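Local atomic coordinates of FixK2 protein (Bradyrhizobium japonicum, PDB entry 4I2O), a protein that binds DNA as a dimer and probably acts as a transcription regulator of the CRP/FNR superfamily, in the context of nitrogen fixation. Residues Ala136-Ala139 with Gly140-Arg143; Met149-Leu152 with Gly153-Ala157; Glu167-Arg170 with Arg171-Ala175. The protein carries 1 engineered substitution. All blocks are in the same frame, centred on the assembly; numbering follows the deposited sequence.

Contact 1: residues Ala136-Ala139 with Gly140-Arg143; sequences AMTA and GELR
Thr138 and Glu141 sit about one turn apart on helix 128-154, the long helix that pairs the two subunits in the CRP/FNR fold, and a single water joins their side chains. The hydroxyl OG1 of Thr138 donates to the oxygen of this water at 2.7 Å, and the water donates in turn to OE2 of Glu141 at 2.9 Å. Without it the two groups would not meet, since Thr138 OG1 and Glu141 OE2 are 4.4 Å apart. Glu141 reaches back because its CG lies beside its own backbone N and opposite the carbonyl carbon (chi1 -69°), which carries CG to 3.5 Å from Met137 O; the carboxylate is rotated to put OE2 on the water. With an alanine here, the water would probably keep its bond from Thr138 but lose the carboxylate that accepts its proton. The hydroxyl has a stronger partner across the dimer, Trp135 NE1 of the second subunit, and Glu141 packs on Leu142 of that subunit, so the bridge lies at the interface. Arg143 bends at chi3 (62°) and brings one face of its guanidinium over Gly140 O, 4.3 Å above the plane and off toward the rim. Beneath these side chains runs regular alpha-helical bonding, which finishes with Arg143 N donating to Ala139 O at 3.0 Å.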
ATOM      1  N   ALA A 136      -4.906 -12.327  -9.289  1.00 26.11           N
ATOM      2  CA  ALA A 136      -5.754 -11.130  -9.479  1.00 25.45           C
ATOM      3  C   ALA A 136      -6.278 -10.587  -8.160  1.00 28.53           C
ATOM      4  O   ALA A 136      -6.365  -9.376  -7.996  1.00 25.30           O
ATOM      5  CB  ALA A 136      -6.917 -11.434 -10.454  1.00 29.12           C
ATOM      6  N   MET A 137      -6.643 -11.459  -7.214  1.00 26.12           N
ATOM      7  CA  MET A 137      -7.127 -10.942  -5.918  1.00 23.44           C
ATOM      8  C   MET A 137      -6.056 -10.124  -5.224  1.00 24.04           C
ATOM      9  O   MET A 137      -6.303  -8.988  -4.754  1.00 21.51           O
ATOM     10  CB  MET A 137      -7.607 -12.111  -5.034  1.00 24.60           C
ATOM     11  CG  MET A 137      -8.868 -12.754  -5.668  1.00 39.24           C
ATOM     12  SD  MET A 137      -9.424 -14.358  -5.024  1.00 40.30           S
ATOM     13  CE  MET A 137      -9.432 -13.953  -3.282  1.00 55.28           C
ATOM     14  N   THR A 138      -4.873 -10.703  -5.116  1.00 22.66           N
ATOM     15  CA  THR A 138      -3.772 -10.021  -4.445  1.00 25.18           C
ATOM     16  C   THR A 138      -3.450  -8.719  -5.208  1.00 22.11           C
ATOM     17  O   THR A 138      -3.105  -7.644  -4.626  1.00 19.28           O
ATOM     18  CB  THR A 138      -2.569 -11.001  -4.399  1.00 23.79           C
ATOM     19  OG1 THR A 138      -2.959 -12.111  -3.585  1.00 22.62           O
ATOM     20  CG2 THR A 138      -1.263 -10.285  -3.803  1.00 21.57           C
ATOM     21  N   ALA A 139      -3.537  -8.774  -6.528  1.00 24.61           N
ATOM     22  CA  ALA A 139      -3.222  -7.560  -7.307  1.00 23.57           C
ATOM     23  C   ALA A 139      -4.236  -6.446  -7.049  1.00 25.16           C
ATOM     24  O   ALA A 139      -3.883  -5.251  -7.085  1.00 20.27           O
ATOM     25  CB  ALA A 139      -3.122  -7.848  -8.804  1.00 23.90           C
ATOM     26  N   GLY A 140      -5.502  -6.822  -6.813  1.00 19.89           N
ATOM     27  CA  GLY A 140      -6.507  -5.803  -6.503  1.00 20.86           C
ATOM     28  C   GLY A 140      -6.235  -5.195  -5.151  1.00 23.32           C
ATOM     29  O   GLY A 140      -6.481  -3.991  -4.968  1.00 20.27           O
ATOM     30  N   GLU A 141      -5.754  -6.006  -4.196  1.00 22.70           N
ATOM     31  CA  GLU A 141      -5.333  -5.471  -2.883  1.00 20.06           C
ATOM     32  C   GLU A 141      -4.174  -4.503  -3.020  1.00 17.11           C
ATOM     33  O   GLU A 141      -4.133  -3.441  -2.367  1.00 18.72           O
ATOM     34  CB  GLU A 141      -4.882  -6.623  -1.980  1.00 16.57           C
ATOM     35  CG  GLU A 141      -6.096  -7.503  -1.568  1.00 19.09           C
ATOM     36  CD  GLU A 141      -5.640  -8.684  -0.692  1.00 37.75           C
ATOM     37  OE1 GLU A 141      -5.174  -8.443   0.438  1.00 50.45           O
ATOM     38  OE2 GLU A 141      -5.756  -9.827  -1.142  1.00 44.99           O
ATOM     39  N   LEU A 142      -3.219  -4.850  -3.895  1.00 15.10           N
ATOM     40  CA  LEU A 142      -2.090  -3.969  -4.174  1.00 16.92           C
ATOM     41  C   LEU A 142      -2.540  -2.615  -4.792  1.00 15.39           C
ATOM     42  O   LEU A 142      -2.018  -1.521  -4.400  1.00 16.68           O
ATOM     43  CB  LEU A 142      -1.086  -4.695  -5.068  1.00 14.28           C
ATOM     44  CG  LEU A 142       0.147  -3.855  -5.492  1.00 20.58           C
ATOM     45  CD1 LEU A 142       1.000  -3.352  -4.302  1.00 20.81           C
ATOM     46  CD2 LEU A 142       1.021  -4.690  -6.477  1.00 19.97           C
ATOM     47  N   ARG A 143      -3.464  -2.652  -5.735  1.00 16.77           N
ATOM     48  CA  ARG A 143      -3.942  -1.437  -6.373  1.00 22.97           C
ATOM     49  C   ARG A 143      -4.606  -0.578  -5.295  1.00 20.52           C
ATOM     50  O   ARG A 143      -4.356   0.621  -5.220  1.00 15.93           O
ATOM     51  CB  ARG A 143      -4.944  -1.778  -7.461  1.00 25.38           C
ATOM     52  CG  ARG A 143      -5.566  -0.567  -8.162  1.00 25.45           C
ATOM     53  CD  ARG A 143      -6.464  -1.017  -9.343  1.00 64.74           C
ATOM     54  NE  ARG A 143      -7.590  -1.844  -8.892  1.00 67.70           N
ATOM     55  CZ  ARG A 143      -7.726  -3.161  -9.096  1.00 66.50           C
ATOM     56  NH1 ARG A 143      -6.809  -3.870  -9.785  1.00 66.92           N
ATOM     57  NH2 ARG A 143      -8.802  -3.778  -8.604  1.00 60.34           N
TER
HETATM   58  O   HOH W   1      -3.276 -11.278  -1.077  1.00 27.44           O

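Contact 2: residues Met149-Leu152 with Gly153-Ala157; sequences MLLL and GRKTA. With nucleotides of chain D.
Met149 O, Leu150 O and Leu151 O receive i to i+4 bonds from Gly153 N, Arg154 N and Lys155 N in turn. The first is short, 2.7 Å between Gly153 N and Met149 O, whereas Lys155 N stands 3.1 Å from Leu151 O and approaches from above its carbonyl plane (38° out of it). The backbone of Lys155 is extended, and the chain turns into helix 157-172 with Thr156 as N-cap. The bond from Thr156 N to Glu159 OE1 is one that a capping box contains. Among the side chains, Lys155 lies across Leu151 at nearly a right angle, its CD 4.1 Å from Leu151 CG. With chi1 at -76° and the rest of the chain extended, it carries NZ on to Thr163 OG1. Leu150 and Arg154 also meet crosswise, Leu150 CD1 resting 4.1 Å from Arg154 CB. The guanidinium turns away: NH1 makes a weak bond to the carbonyl oxygen of Gly153, the preceding residue, while NH2 forms a salt bridge with Asp189 of the second subunit. At the far end, Ala157 N donates to the phosphate oxygen OP1 of DA18 of chain D at 2.7 Å, an almost straight bond (162°). A backbone N-H in the first turn of a helix, whose dipole would probably add to the attraction, thus grips the DNA backbone. Such a bond does not itself depend on the base, so it would contribute affinity and positioning rather than sequence choice.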
ATOM      1  N   MET A 149      -1.676   4.647  -0.336  1.00 15.62           N
ATOM      2  CA  MET A 149      -0.439   5.407  -0.006  1.00 14.69           C
ATOM      3  C   MET A 149      -0.450   6.828  -0.459  1.00 14.04           C
ATOM      4  O   MET A 149       0.052   7.733   0.248  1.00 16.12           O
ATOM      5  CB  MET A 149       0.786   4.685  -0.615  1.00 13.90           C
ATOM      6  CG  MET A 149       1.074   3.338   0.074  1.00 16.83           C
ATOM      7  SD  MET A 149       2.620   2.582  -0.595  1.00 22.30           S
ATOM      8  CE  MET A 149       2.170   1.906  -2.162  1.00 30.12           C
ATOM      9  N   LEU A 150      -0.958   7.069  -1.674  1.00 15.94           N
ATOM     10  CA  LEU A 150      -1.065   8.435  -2.173  1.00 17.47           C
ATOM     11  C   LEU A 150      -1.923   9.249  -1.230  1.00 16.29           C
ATOM     12  O   LEU A 150      -1.632  10.399  -0.932  1.00 15.68           O
ATOM     13  CB  LEU A 150      -1.653   8.458  -3.577  1.00 18.30           C
ATOM     14  CG  LEU A 150      -1.900   9.808  -4.260  1.00 17.04           C
ATOM     15  CD1 LEU A 150      -0.606  10.639  -4.383  1.00 15.92           C
ATOM     16  CD2 LEU A 150      -2.558   9.651  -5.626  1.00 26.34           C
ATOM     17  N   LEU A 151      -3.066   8.700  -0.849  1.00 13.42           N
ATOM     18  CA  LEU A 151      -3.910   9.406   0.132  1.00 13.21           C
ATOM     19  C   LEU A 151      -3.199   9.719   1.437  1.00 16.05           C
ATOM     20  O   LEU A 151      -3.264  10.879   1.935  1.00 14.37           O
ATOM     21  CB  LEU A 151      -5.156   8.472   0.410  1.00 11.61           C
ATOM     22  CG  LEU A 151      -6.191   9.082   1.420  1.00 13.74           C
ATOM     23  CD1 LEU A 151      -7.572   8.581   1.076  1.00 17.03           C
ATOM     24  CD2 LEU A 151      -5.908   8.706   2.943  1.00 16.34           C
ATOM     25  N   LEU A 152      -2.532   8.737   2.040  1.00 13.32           N
ATOM     26  CA  LEU A 152      -1.881   8.906   3.344  1.00 15.54           C
ATOM     27  C   LEU A 152      -0.629   9.784   3.256  1.00 15.57           C
ATOM     28  O   LEU A 152      -0.340  10.535   4.211  1.00 15.09           O
ATOM     29  CB  LEU A 152      -1.482   7.576   3.986  1.00 14.45           C
ATOM     30  CG  LEU A 152      -2.678   6.608   4.235  1.00 10.61           C
ATOM     31  CD1 LEU A 152      -2.119   5.215   4.541  1.00 15.82           C
ATOM     32  CD2 LEU A 152      -3.482   7.123   5.482  1.00 11.86           C
ATOM     33  N   GLY A 153       0.057   9.731   2.137  1.00 16.19           N
ATOM     34  CA  GLY A 153       1.259  10.577   1.986  1.00 14.65           C
ATOM     35  C   GLY A 153       0.955  12.003   1.566  1.00 15.38           C
ATOM     36  O   GLY A 153       1.703  12.948   1.924  1.00 17.27           O
ATOM     37  N   ARG A 154      -0.095  12.214   0.770  1.00 13.49           N
ATOM     38  CA  ARG A 154      -0.183  13.490   0.078  1.00 14.18           C
ATOM     39  C   ARG A 154      -1.534  14.249   0.163  1.00 17.60           C
ATOM     40  O   ARG A 154      -1.546  15.471  -0.131  1.00 18.10           O
ATOM     41  CB  ARG A 154       0.257  13.337  -1.411  1.00 17.68           C
ATOM     42  CG  ARG A 154       1.725  12.923  -1.516  1.00 16.47           C
ATOM     43  CD  ARG A 154       2.519  14.204  -1.255  1.00 21.14           C
ATOM     44  NE  ARG A 154       4.004  14.121  -1.132  1.00 18.79           N
ATOM     45  CZ  ARG A 154       4.667  14.428  -0.010  1.00 22.67           C
ATOM     46  NH1 ARG A 154       4.000  14.678   1.117  1.00 15.28           N
ATOM     47  NH2 ARG A 154       6.004  14.525  -0.015  1.00 16.08           N
ATOM     48  N   LYS A 155      -2.656  13.594   0.577  1.00 17.70           N
ATOM     49  CA  LYS A 155      -3.957  14.278   0.495  1.00 15.99           C
ATOM     50  C   LYS A 155      -4.232  15.099   1.767  1.00 18.86           C
ATOM     51  O   LYS A 155      -3.725  14.777   2.848  1.00 16.35           O
ATOM     52  CB  LYS A 155      -5.162  13.286   0.240  1.00 14.03           C
ATOM     53  CG  LYS A 155      -5.174  12.837  -1.223  1.00 19.03           C
ATOM     54  CD  LYS A 155      -6.429  11.946  -1.487  1.00 16.59           C
ATOM     55  CE  LYS A 155      -6.452  11.509  -2.972  1.00 20.50           C
ATOM     56  NZ  LYS A 155      -7.786  10.775  -3.262  1.00 21.90           N
ATOM     57  N   THR A 156      -4.962  16.195   1.628  1.00 17.27           N
ATOM     58  CA  THR A 156      -5.300  16.988   2.834  1.00 18.68           C
ATOM     59  C   THR A 156      -6.371  16.233   3.609  1.00 20.74           C
ATOM     60  O   THR A 156      -6.975  15.237   3.146  1.00 17.24           O
ATOM     61  CB  THR A 156      -5.849  18.347   2.462  1.00 17.74           C
ATOM     62  OG1 THR A 156      -7.084  18.121   1.788  1.00 16.62           O
ATOM     63  CG2 THR A 156      -4.916  19.115   1.484  1.00 19.92           C
ATOM     64  N   ALA A 157      -6.659  16.668   4.813  1.00 18.66           N
ATOM     65  CA  ALA A 157      -7.677  15.946   5.612  1.00 17.18           C
ATOM     66  C   ALA A 157      -9.025  15.931   4.852  1.00 16.80           C
ATOM     67  O   ALA A 157      -9.740  14.924   4.768  1.00 17.94           O
ATOM     68  CB  ALA A 157      -7.828  16.665   6.990  1.00 18.69           C
TER
ATOM     69  P    DA D  18      -5.263  19.418   7.082  1.00 29.30           P
ATOM     70  OP1  DA D  18      -5.008  18.515   5.881  1.00 34.52           O
ATOM     71  OP2  DA D  18      -6.493  20.143   7.218  1.00 28.43           O
ATOM     72  O5'  DA D  18      -5.187  18.620   8.461  1.00 25.54           O
ATOM     73  C5'  DA D  18      -3.927  17.954   8.700  1.00 25.53           C
ATOM     74  C4'  DA D  18      -3.722  17.662  10.178  1.00 21.80           C
ATOM     75  O4'  DA D  18      -3.514  18.950  10.886  1.00 23.56           O
ATOM     76  C3'  DA D  18      -4.873  16.890  10.854  1.00 18.26           C
ATOM     77  O3'  DA D  18      -4.171  15.781  11.455  1.00 21.21           O
ATOM     78  C2'  DA D  18      -5.413  17.982  11.803  1.00 19.42           C
ATOM     79  C1'  DA D  18      -4.172  18.787  12.130  1.00 18.32           C
ATOM     80  N9   DA D  18      -4.550  20.144  12.619  1.00 20.54           N
ATOM     81  C8   DA D  18      -5.488  21.015  12.087  1.00 24.60           C
ATOM     82  N7   DA D  18      -5.530  22.187  12.736  1.00 26.70           N
ATOM     83  C5   DA D  18      -4.620  22.029  13.781  1.00 21.57           C
ATOM     84  C6   DA D  18      -4.196  22.860  14.825  1.00 26.33           C
ATOM     85  N6   DA D  18      -4.663  24.085  15.039  1.00 27.67           N
ATOM     86  N1   DA D  18      -3.209  22.402  15.624  1.00 26.21           N
ATOM     87  C2   DA D  18      -2.677  21.192  15.453  1.00 26.59           C
ATOM     88  N3   DA D  18      -2.998  20.307  14.499  1.00 20.96           N
ATOM     89  C4   DA D  18      -3.978  20.793  13.694  1.00 22.15           C
TER

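Contact 3: residues Glu167-Arg170 with Arg171-Ala175; sequences EMDR and RLAVA
Glu167 CD lies at the edge of the Arg171 guanidinium, in its plane, although the carboxylate is turned 38° against it. The two side chains run alongside each other in the same direction and form the i to i+4 salt bridge of an alpha helix, here helix 157-172 in the Crp-like helix-turn-helix domain. Its bond, from Arg171 NH1 to Glu167 OE2, is weak: 3.1 Å with a bent N-H angle of 129°. Both groups have further partners, Arg171 NH2 with Asp90 OD2 and Glu167 OE1 with Tyr190 OH, so the pair joins a wider polar network. The Asp90 bond also ties this helix to the beta-rich part of the chain. On one face of the Arg170 guanidinium rests Arg171 CG, 3.7 Å from Arg170 NH1. The two guanidinium planes are nearly parallel, without their charged atoms meeting. Met168 supplies the apolar side, its CE 3.7 Å from Arg171 NH1 and its SD facing Leu172 CD2. Leu172 holds CG between its backbone N and carbonyl carbon (chi1 61°), which lays CG and CD1 against Met168 O; both leucine and methionine also touch Met178 of strand 177-179. Ala173 N donates to Asp169 O from above the carbonyl plane. The Asp169 carboxylate makes a salt bridge through OD1 with Arg224 NE, and its OD2 lies 3.5 Å from Ala173 CB.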
ATOM      1  N   GLU A 167     -15.690   6.262  -1.775  1.00 18.72           N
ATOM      2  CA  GLU A 167     -15.410   4.825  -1.763  1.00 17.26           C
ATOM      3  C   GLU A 167     -16.557   4.078  -1.062  1.00 20.17           C
ATOM      4  O   GLU A 167     -17.062   3.024  -1.548  1.00 17.81           O
ATOM      5  CB  GLU A 167     -14.090   4.546  -1.031  1.00 20.32           C
ATOM      6  CG  GLU A 167     -13.788   3.054  -1.038  1.00 19.42           C
ATOM      7  CD  GLU A 167     -12.560   2.660  -0.261  1.00 21.33           C
ATOM      8  OE1 GLU A 167     -12.028   3.431   0.579  1.00 17.04           O
ATOM      9  OE2 GLU A 167     -12.102   1.539  -0.491  1.00 20.70           O
ATOM     10  N   MET A 168     -16.936   4.553   0.111  1.00 17.30           N
ATOM     11  CA  MET A 168     -18.057   3.865   0.810  1.00 19.20           C
ATOM     12  C   MET A 168     -19.386   3.944   0.073  1.00 21.56           C
ATOM     13  O   MET A 168     -20.172   2.990   0.104  1.00 22.68           O
ATOM     14  CB  MET A 168     -18.235   4.503   2.168  1.00 19.94           C
ATOM     15  CG  MET A 168     -17.098   4.254   3.178  1.00 21.25           C
ATOM     16  SD  MET A 168     -16.772   2.491   3.511  1.00 25.11           S
ATOM     17  CE  MET A 168     -15.327   2.167   2.506  1.00 30.19           C
ATOM     18  N   ASP A 169     -19.691   5.077  -0.564  1.00 20.79           N
ATOM     19  CA  ASP A 169     -20.893   5.175  -1.367  1.00 25.77           C
ATOM     20  C   ASP A 169     -20.894   4.113  -2.497  1.00 25.56           C
ATOM     21  O   ASP A 169     -21.873   3.443  -2.759  1.00 22.56           O
ATOM     22  CB  ASP A 169     -20.999   6.582  -1.950  1.00 24.58           C
ATOM     23  CG  ASP A 169     -22.253   6.768  -2.810  1.00 29.54           C
ATOM     24  OD1 ASP A 169     -22.125   6.826  -4.042  1.00 29.32           O
ATOM     25  OD2 ASP A 169     -23.361   6.912  -2.244  1.00 27.72           O
ATOM     26  N   ARG A 170     -19.773   3.967  -3.186  1.00 19.20           N
ATOM     27  CA  ARG A 170     -19.707   2.975  -4.254  1.00 18.02           C
ATOM     28  C   ARG A 170     -19.887   1.562  -3.712  1.00 21.00           C
ATOM     29  O   ARG A 170     -20.568   0.708  -4.339  1.00 24.58           O
ATOM     30  CB  ARG A 170     -18.331   3.124  -4.950  1.00 23.05           C
ATOM     31  CG  ARG A 170     -18.112   2.126  -6.066  1.00 28.60           C
ATOM     32  CD  ARG A 170     -16.804   2.447  -6.811  1.00 39.25           C
ATOM     33  NE  ARG A 170     -15.665   2.704  -5.922  1.00 40.77           N
ATOM     34  CZ  ARG A 170     -14.952   1.741  -5.324  1.00 43.23           C
ATOM     35  NH1 ARG A 170     -15.300   0.456  -5.471  1.00 39.41           N
ATOM     36  NH2 ARG A 170     -13.896   2.068  -4.573  1.00 46.44           N
ATOM     37  N   ARG A 171     -19.312   1.271  -2.543  1.00 19.98           N
ATOM     38  CA  ARG A 171     -19.272  -0.118  -2.041  1.00 23.12           C
ATOM     39  C   ARG A 171     -20.473  -0.507  -1.204  1.00 25.80           C
ATOM     40  O   ARG A 171     -20.822  -1.687  -1.111  1.00 24.43           O
ATOM     41  CB  ARG A 171     -18.018  -0.315  -1.186  1.00 19.96           C
ATOM     42  CG  ARG A 171     -16.742  -0.270  -2.115  1.00 24.92           C
ATOM     43  CD  ARG A 171     -15.471  -0.300  -1.316  1.00 26.61           C
ATOM     44  NE  ARG A 171     -15.304  -1.588  -0.637  1.00 21.74           N
ATOM     45  CZ  ARG A 171     -14.455  -1.754   0.378  1.00 22.00           C
ATOM     46  NH1 ARG A 171     -13.712  -0.730   0.815  1.00 19.43           N
ATOM     47  NH2 ARG A 171     -14.345  -2.942   0.956  1.00 21.92           N
ATOM     48  N   LEU A 172     -21.086   0.474  -0.556  1.00 18.33           N
ATOM     49  CA  LEU A 172     -22.175   0.081   0.362  1.00 19.59           C
ATOM     50  C   LEU A 172     -23.464   0.863   0.279  1.00 25.16           C
ATOM     51  O   LEU A 172     -24.441   0.487   0.963  1.00 27.32           O
ATOM     52  CB  LEU A 172     -21.701  -0.151   1.805  1.00 22.42           C
ATOM     53  CG  LEU A 172     -21.081   1.013   2.533  1.00 24.39           C
ATOM     54  CD1 LEU A 172     -22.066   2.172   2.742  1.00 32.22           C
ATOM     55  CD2 LEU A 172     -20.483   0.589   3.888  1.00 25.42           C
ATOM     56  N   ALA A 173     -23.569   1.880  -0.576  1.00 23.59           N
ATOM     57  CA  ALA A 173     -24.868   2.613  -0.564  1.00 26.22           C
ATOM     58  C   ALA A 173     -26.013   1.709  -1.025  1.00 27.13           C
ATOM     59  O   ALA A 173     -25.870   0.898  -1.957  1.00 24.57           O
ATOM     60  CB  ALA A 173     -24.844   3.859  -1.433  1.00 28.41           C
ATOM     61  N   VAL A 174     -27.162   1.914  -0.401  1.00 25.02           N
ATOM     62  CA  VAL A 174     -28.402   1.220  -0.758  1.00 22.27           C
ATOM     63  C   VAL A 174     -29.452   2.294  -1.019  1.00 23.47           C
ATOM     64  O   VAL A 174     -29.754   3.110  -0.117  1.00 26.16           O
ATOM     65  CB  VAL A 174     -28.905   0.374   0.407  1.00 23.87           C
ATOM     66  CG1 VAL A 174     -30.278  -0.301   0.001  1.00 25.25           C
ATOM     67  CG2 VAL A 174     -27.888  -0.702   0.734  1.00 28.65           C
ATOM     68  N   ALA A 175     -30.026   2.303  -2.220  1.00 24.54           N
ATOM     69  CA  ALA A 175     -30.982   3.331  -2.618  1.00 22.59           C
ATOM     70  C   ALA A 175     -30.479   4.696  -2.154  1.00 24.63           C
ATOM     71  O   ALA A 175     -31.212   5.480  -1.550  1.00 25.60           O
ATOM     72  CB  ALA A 175     -32.427   3.032  -2.036  1.00 23.72           C
TER

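Overall arrangement
The three contacts follow one another along the chain without touching, their centres 20 to 22 Å apart. Contacts 1 and 2 share helix 128-154, the first on its middle stretch and the second at its C-terminal end, and both meet the second subunit. Contact 3 lies near the end of the next helix, 157-172, where no other protein chain of the assembly touches its two segments. Contact 2 is the corner where the subunit-pairing helix hands over to the DNA-binding domain, and it carries the phosphate bond, whereas contacts 1 and 3 remain about 21 and 13 Å from the nucleic acid at their nearest atoms. This is consistent with the CRP/FNR plan of dimer helix, then DNA-binding domain.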